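Local coordinates for methanol--corrinoid protein (Methanosarcina barkeri, PDB 2I2X), which carries the methyl group of methanol on a corrinoid prosthetic group, receiving it from the MtaB-mediated reaction and passing it on to coenzyme M through MtaA, at residues A190-V194 and F207-G211; Q216-F222 and R252-H258. All coordinates share one frame; numbering follows the deposited sequence.

Contact 1 (A190-V194 and F207-G211)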
loop_
_atom_site.group_PDB
_atom_site.type_symbol
_atom_site.label_atom_id
_atom_site.label_comp_id
_atom_site.label_asym_id
_atom_site.label_seq_id
_atom_site.Cartn_x
_atom_site.Cartn_y
_atom_site.Cartn_z
ATOM N N ALA B 190 11.671 -21.999 -9.954
ATOM C CA ALA B 190 11.874 -23.419 -10.219
ATOM C C ALA B 190 11.243 -23.813 -11.548
ATOM O O ALA B 190 11.442 -24.929 -12.022
ATOM C CB ALA B 190 11.318 -24.265 -9.088
ATOM N N PHE B 191 10.484 -22.896 -12.146
ATOM C CA PHE B 191 9.939 -23.112 -13.486
ATOM C C PHE B 191 11.061 -22.966 -14.521
ATOM O O PHE B 191 11.071 -23.672 -15.532
ATOM C CB PHE B 191 8.802 -22.131 -13.808
ATOM C CG PHE B 191 7.532 -22.335 -12.996
ATOM C CD1 PHE B 191 7.321 -23.485 -12.237
ATOM C CD2 PHE B 191 6.525 -21.361 -13.020
ATOM C CE1 PHE B 191 6.136 -23.652 -11.507
ATOM C CE2 PHE B 191 5.344 -21.526 -12.298
ATOM C CZ PHE B 191 5.148 -22.674 -11.543
ATOM N N LYS B 192 11.981 -22.026 -14.258
ATOM C CA LYS B 192 13.242 -21.881 -14.997
ATOM C C LYS B 192 13.879 -23.244 -15.137
ATOM O O LYS B 192 13.865 -23.824 -16.222
ATOM C CB LYS B 192 14.223 -20.960 -14.244
ATOM C CG LYS B 192 14.487 -19.579 -14.848
ATOM C CD LYS B 192 15.600 -19.612 -15.887
ATOM C CE LYS B 192 15.498 -18.417 -16.826
ATOM N NZ LYS B 192 16.061 -18.728 -18.174
ATOM N N GLU B 193 14.412 -23.756 -14.027
ATOM C CA GLU B 193 15.065 -25.061 -13.997
ATOM C C GLU B 193 14.323 -26.102 -14.811
ATOM O O GLU B 193 14.910 -26.712 -15.699
ATOM C CB GLU B 193 15.247 -25.555 -12.567
ATOM C CG GLU B 193 16.664 -25.418 -12.054
ATOM C CD GLU B 193 16.861 -26.113 -10.717
ATOM O OE1 GLU B 193 16.457 -25.530 -9.677
ATOM O OE2 GLU B 193 17.424 -27.237 -10.713
ATOM N N VAL B 194 13.033 -26.274 -14.523
ATOM C CA VAL B 194 12.188 -27.245 -15.230
ATOM C C VAL B 194 12.175 -27.022 -16.746
ATOM O O VAL B 194 12.481 -27.939 -17.501
ATOM C CB VAL B 194 10.745 -27.294 -14.654
ATOM C CG1 VAL B 194 9.823 -28.117 -15.544
ATOM C CG2 VAL B 194 10.764 -27.870 -13.244
ATOM N N PHE B 207 4.003 -26.600 -20.963
ATOM C CA PHE B 207 4.177 -26.550 -19.518
ATOM C C PHE B 207 3.226 -25.511 -18.951
ATOM O O PHE B 207 3.547 -24.331 -18.939
ATOM C CB PHE B 207 5.628 -26.182 -19.217
ATOM C CG PHE B 207 5.971 -26.109 -17.751
ATOM C CD1 PHE B 207 5.214 -26.778 -16.792
ATOM C CD2 PHE B 207 7.100 -25.401 -17.337
ATOM C CE1 PHE B 207 5.557 -26.712 -15.440
ATOM C CE2 PHE B 207 7.453 -25.335 -15.990
ATOM C CZ PHE B 207 6.678 -25.990 -15.039
ATOM N N ALA B 208 2.049 -25.939 -18.503
ATOM C CA ALA B 208 1.049 -24.992 -17.997
ATOM C C ALA B 208 1.305 -24.583 -16.533
ATOM O O ALA B 208 1.115 -25.376 -15.607
ATOM C CB ALA B 208 -0.354 -25.545 -18.174
ATOM N N CYS B 209 1.727 -23.334 -16.346
ATOM C CA CYS B 209 2.116 -22.810 -15.049
ATOM C C CYS B 209 1.048 -21.950 -14.383
ATOM O O CYS B 209 0.389 -21.142 -15.047
ATOM C CB CYS B 209 3.366 -21.965 -15.212
ATOM S SG CYS B 209 4.774 -22.866 -15.829
ATOM N N GLY B 210 0.917 -22.100 -13.065
ATOM C CA GLY B 210 -0.029 -21.321 -12.267
ATOM C C GLY B 210 0.407 -21.156 -10.826
ATOM O O GLY B 210 1.512 -21.555 -10.450
ATOM N N GLY B 211 -0.470 -20.565 -10.022
ATOM C CA GLY B 211 -0.171 -20.269 -8.617
ATOM C C GLY B 211 -0.144 -18.779 -8.303
ATOM O O GLY B 211 0.059 -17.945 -9.194
#
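The thiol of Cys-209 lies against two phenyl rings, one from each side of this helix-strand interface. Its SG sits over a face of Phe-191, 3.9 Å from the centroid of that ring and displaced toward the rim, a sulfur-aromatic contact; two residues back along the strand, the ring of Phe-207 also turns a face to the sulfur, which stands above its centre. The CB of Cys-209 adds an apolar touch, 3.5 Å from CE2 of Phe-191. The two phenylalanines form a T-shaped pair, the edge of Phe-207 directed at the face of Phe-191, with ring centroids 5.4 Å apart and planes at 77°; the nearest atoms are CZ of Phe-207 and CD1 of Phe-191, at 3.8 Å. With CG anti to the backbone N (chi1 -179°), the ring of Phe-207 extends from the strand toward the helix, and there CG1 of Val-194 comes within 3.7 Å of its CE2. Farther along, the carbonyl O of Gly-210 lies in the plane of the Phe-191 ring at its edge, 4.0 Å from CZ. The segments run antiparallel, as expected for helix and strand in the beta-alpha-beta unit 177-181, 190-199, 207-210 of the Rossmann-like B12-binding domain. Phe-207 and Val-194 both also reach Leu-178 of the preceding strand. The corrinoid is close by: Ala-208 O is hydrogen-bonded to it, and Gly-211 N only weakly. The helix is thus held to this strand by aromatic, sulfur and aliphatic surfaces, while backbone atoms of the same strand and of the glycine following it engage the cofactor.

Contact 2 (Q216-F222 and R252-H258)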
loop_
_atom_site.group_PDB
_atom_site.type_symbol
_atom_site.label_atom_id
_atom_site.label_comp_id
_atom_site.label_asym_id
_atom_site.label_seq_id
_atom_site.Cartn_x
_atom_site.Cartn_y
_atom_site.Cartn_z
ATOM N N GLN B 216 1.244 -13.789 -16.272
ATOM C CA GLN B 216 1.426 -14.064 -17.703
ATOM C C GLN B 216 2.816 -13.724 -18.253
ATOM O O GLN B 216 3.426 -14.526 -18.959
ATOM C CB GLN B 216 0.346 -13.336 -18.504
ATOM C CG GLN B 216 0.229 -13.790 -19.947
ATOM C CD GLN B 216 -0.634 -12.860 -20.775
ATOM O OE1 GLN B 216 -0.127 -12.015 -21.515
ATOM N NE2 GLN B 216 -1.946 -12.998 -20.642
ATOM N N ASP B 217 3.301 -12.533 -17.922
ATOM C CA ASP B 217 4.624 -12.075 -18.349
ATOM C C ASP B 217 5.752 -12.937 -17.785
ATOM O O ASP B 217 6.766 -13.164 -18.461
ATOM C CB ASP B 217 4.834 -10.601 -17.982
ATOM C CG ASP B 217 3.905 -9.672 -18.750
ATOM O OD1 ASP B 217 3.780 -9.843 -19.986
ATOM O OD2 ASP B 217 3.297 -8.779 -18.118
ATOM N N PHE B 218 5.570 -13.428 -16.558
ATOM C CA PHE B 218 6.540 -14.338 -15.963
ATOM C C PHE B 218 6.659 -15.669 -16.721
ATOM O O PHE B 218 7.770 -16.114 -17.003
ATOM C CB PHE B 218 6.261 -14.576 -14.473
ATOM C CG PHE B 218 7.321 -15.393 -13.795
ATOM C CD1 PHE B 218 8.507 -14.803 -13.378
ATOM C CD2 PHE B 218 7.148 -16.759 -13.603
ATOM C CE1 PHE B 218 9.501 -15.554 -12.767
ATOM C CE2 PHE B 218 8.133 -17.520 -12.993
ATOM C CZ PHE B 218 9.316 -16.914 -12.574
ATOM N N VAL B 219 5.532 -16.295 -17.057
ATOM C CA VAL B 219 5.574 -17.602 -17.727
ATOM C C VAL B 219 6.011 -17.498 -19.197
ATOM O O VAL B 219 6.563 -18.449 -19.756
ATOM C CB VAL B 219 4.230 -18.379 -17.612
ATOM C CG1 VAL B 219 3.723 -18.365 -16.178
ATOM C CG2 VAL B 219 3.185 -17.797 -18.538
ATOM N N SER B 220 5.764 -16.334 -19.799
ATOM C CA SER B 220 6.118 -16.060 -21.190
ATOM C C SER B 220 7.625 -16.010 -21.430
ATOM O O SER B 220 8.078 -16.306 -22.535
ATOM C CB SER B 220 5.468 -14.762 -21.672
ATOM O OG SER B 220 4.068 -14.924 -21.811
ATOM N N GLN B 221 8.405 -15.654 -20.408
ATOM C CA GLN B 221 9.870 -15.641 -20.544
ATOM C C GLN B 221 10.508 -17.044 -20.731
ATOM O O GLN B 221 11.675 -17.153 -21.119
ATOM C CB GLN B 221 10.533 -14.854 -19.403
ATOM C CG GLN B 221 10.694 -15.609 -18.093
ATOM C CD GLN B 221 11.327 -14.763 -17.001
ATOM O OE1 GLN B 221 12.195 -13.931 -17.272
ATOM N NE2 GLN B 221 10.895 -14.974 -15.756
ATOM N N PHE B 222 9.738 -18.101 -20.462
ATOM C CA PHE B 222 10.163 -19.487 -20.727
ATOM C C PHE B 222 9.480 -20.004 -21.985
ATOM O O PHE B 222 8.299 -19.725 -22.216
ATOM C CB PHE B 222 9.849 -20.412 -19.541
ATOM C CG PHE B 222 10.188 -19.818 -18.202
ATOM C CD1 PHE B 222 9.185 -19.542 -17.281
ATOM C CD2 PHE B 222 11.507 -19.509 -17.876
ATOM C CE1 PHE B 222 9.492 -18.978 -16.049
ATOM C CE2 PHE B 222 11.820 -18.945 -16.660
ATOM C CZ PHE B 222 10.812 -18.679 -15.735
ATOM N N ARG B 252 -0.465 -19.957 -26.641
ATOM C CA ARG B 252 -0.468 -18.678 -25.925
ATOM C C ARG B 252 -1.482 -17.686 -26.490
ATOM O O ARG B 252 -2.154 -16.986 -25.733
ATOM C CB ARG B 252 0.915 -18.032 -25.965
ATOM C CG ARG B 252 1.927 -18.618 -25.023
ATOM C CD ARG B 252 3.201 -17.827 -25.115
ATOM N NE ARG B 252 4.287 -18.471 -24.394
ATOM C CZ ARG B 252 5.528 -18.004 -24.332
ATOM N NH1 ARG B 252 5.855 -16.878 -24.947
ATOM N NH2 ARG B 252 6.445 -18.666 -23.647
ATOM N N GLU B 253 -1.577 -17.631 -27.818
ATOM C CA GLU B 253 -2.478 -16.714 -28.520
ATOM C C GLU B 253 -3.938 -16.846 -28.060
ATOM O O GLU B 253 -4.632 -15.837 -27.901
ATOM C CB GLU B 253 -2.371 -16.929 -30.033
ATOM C CG GLU B 253 -3.060 -15.866 -30.883
ATOM C CD GLU B 253 -3.620 -16.431 -32.184
ATOM O OE1 GLU B 253 -2.917 -17.217 -32.860
ATOM O OE2 GLU B 253 -4.770 -16.083 -32.529
ATOM N N LYS B 254 -4.386 -18.085 -27.843
ATOM C CA LYS B 254 -5.752 -18.357 -27.382
ATOM C C LYS B 254 -5.935 -18.124 -25.878
ATOM O O LYS B 254 -7.042 -17.800 -25.437
ATOM C CB LYS B 254 -6.181 -19.790 -27.747
ATOM C CG LYS B 254 -7.642 -20.107 -27.412
ATOM C CD LYS B 254 -8.114 -21.421 -28.017
ATOM C CE LYS B 254 -9.599 -21.629 -27.743
ATOM N NZ LYS B 254 -10.211 -22.629 -28.652
ATOM N N PHE B 255 -4.856 -18.279 -25.106
ATOM C CA PHE B 255 -4.954 -18.340 -23.639
ATOM C C PHE B 255 -4.269 -17.228 -22.844
ATOM O O PHE B 255 -4.583 -17.024 -21.676
ATOM C CB PHE B 255 -4.515 -19.715 -23.135
ATOM C CG PHE B 255 -5.449 -20.819 -23.532
ATOM C CD1 PHE B 255 -5.185 -21.601 -24.656
ATOM C CD2 PHE B 255 -6.604 -21.066 -22.796
ATOM C CE1 PHE B 255 -6.049 -22.622 -25.030
ATOM C CE2 PHE B 255 -7.478 -22.083 -23.164
ATOM C CZ PHE B 255 -7.200 -22.863 -24.284
ATOM N N HIS B 256 -3.341 -16.517 -23.473
ATOM C CA HIS B 256 -2.771 -15.311 -22.883
ATOM C C HIS B 256 -3.792 -14.162 -22.936
ATOM O O HIS B 256 -4.945 -14.339 -22.528
ATOM C CB HIS B 256 -1.448 -14.948 -23.571
ATOM C CG HIS B 256 -0.259 -15.679 -23.023
ATOM N ND1 HIS B 256 -0.336 -16.960 -22.519
ATOM C CD2 HIS B 256 1.039 -15.310 -22.912
ATOM C CE1 HIS B 256 0.859 -17.342 -22.107
ATOM N NE2 HIS B 256 1.713 -16.360 -22.337
ATOM N N LYS B 257 -3.372 -12.991 -23.413
ATOM C CA LYS B 257 -4.264 -11.832 -23.562
ATOM C C LYS B 257 -5.165 -11.563 -22.332
ATOM O O LYS B 257 -6.338 -11.202 -22.478
ATOM C CB LYS B 257 -5.114 -11.972 -24.844
ATOM C CG LYS B 257 -4.328 -11.986 -26.178
ATOM C CD LYS B 257 -3.614 -10.656 -26.465
ATOM C CE LYS B 257 -4.588 -9.494 -26.606
ATOM N NZ LYS B 257 -3.965 -8.230 -26.159
ATOM N N HIS B 258 -4.606 -11.733 -21.133
ATOM C CA HIS B 258 -5.355 -11.590 -19.875
ATOM C C HIS B 258 -5.717 -10.141 -19.570
ATOM O O HIS B 258 -6.824 -9.687 -19.857
ATOM C CB HIS B 258 -4.571 -12.185 -18.698
ATOM C CG HIS B 258 -4.657 -13.677 -18.603
ATOM N ND1 HIS B 258 -5.666 -14.321 -17.919
ATOM C CD2 HIS B 258 -3.857 -14.651 -19.097
ATOM C CE1 HIS B 258 -5.487 -15.628 -18.001
ATOM N NE2 HIS B 258 -4.395 -15.853 -18.710
ATOM O OXT HIS B 258 -4.916 -9.388 -19.019
#
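Helix 216-220 of the B12-binding domain packs here against the last turn of helix 248-255 and the C-terminal tail, chiefly through Gln-216 and Ser-220 on one side and Arg-252 and His-256 on the other. The NE2 of His-256 donates to OG of Ser-220 at 2.8 Å, the hydroxyl lying near the ring plane though the bond is bent (133°). That hydroxyl in turn donates to the carbonyl O of Gln-216, at 3.0 Å, from above the carbonyl plane, while Ser-220 N reaches the same oxygen from the opposite face. The imidazole is clasped on both faces: a chi1 of -167° swings CG of Gln-216 away from the backbone N and over the ring, in CH-pi contact 3.7 Å from the His-256 centroid, and CG of Arg-252 covers the other side. Extended from CG to NE, Arg-252 brings its guanidinium over CA of Ser-220, where NH1 and NH2 bond weakly to Ser-220 O, NH2 at 3.1 Å. Replacing His-256 with an alanine would probably leave the Ser-220 hydroxyl without its donor and open a gap between the chains of Gln-216 and Arg-252. The terminal carboxylate of His-258 forms a salt bridge with Arg-64 of a neighbouring subunit. Within the chain, Phe-255 packs on helix 233-242, and Arg-252 NE bonds to Gly-225 O of strand 225-227, whose Tyr-227 packs on Gln-216 and Val-219 and meets the His-258 ring edge-to-face.

Overall arrangement
Contact 1 is wholly buried and apolar, fixing helix 190-199 to strand 207-210 beside the corrinoid. Contact 2, only partly buried, relies on polar side chains to tie the chain's end to helix 216-220, away from the annotated sites, and its tail reaches a neighbouring subunit. Their centres are 12 Å apart, and the elements follow one another: strand 207-210 leads on to helix 216-220. Side chains join them directly, with Cys-209 CB 3.7 Å from Val-219 CG1 and Phe-191 CB 3.9 Å from Phe-222 CE1. The 216-222 segment therefore has an apolar side continuous with contact 1 and a polar side facing the C terminus.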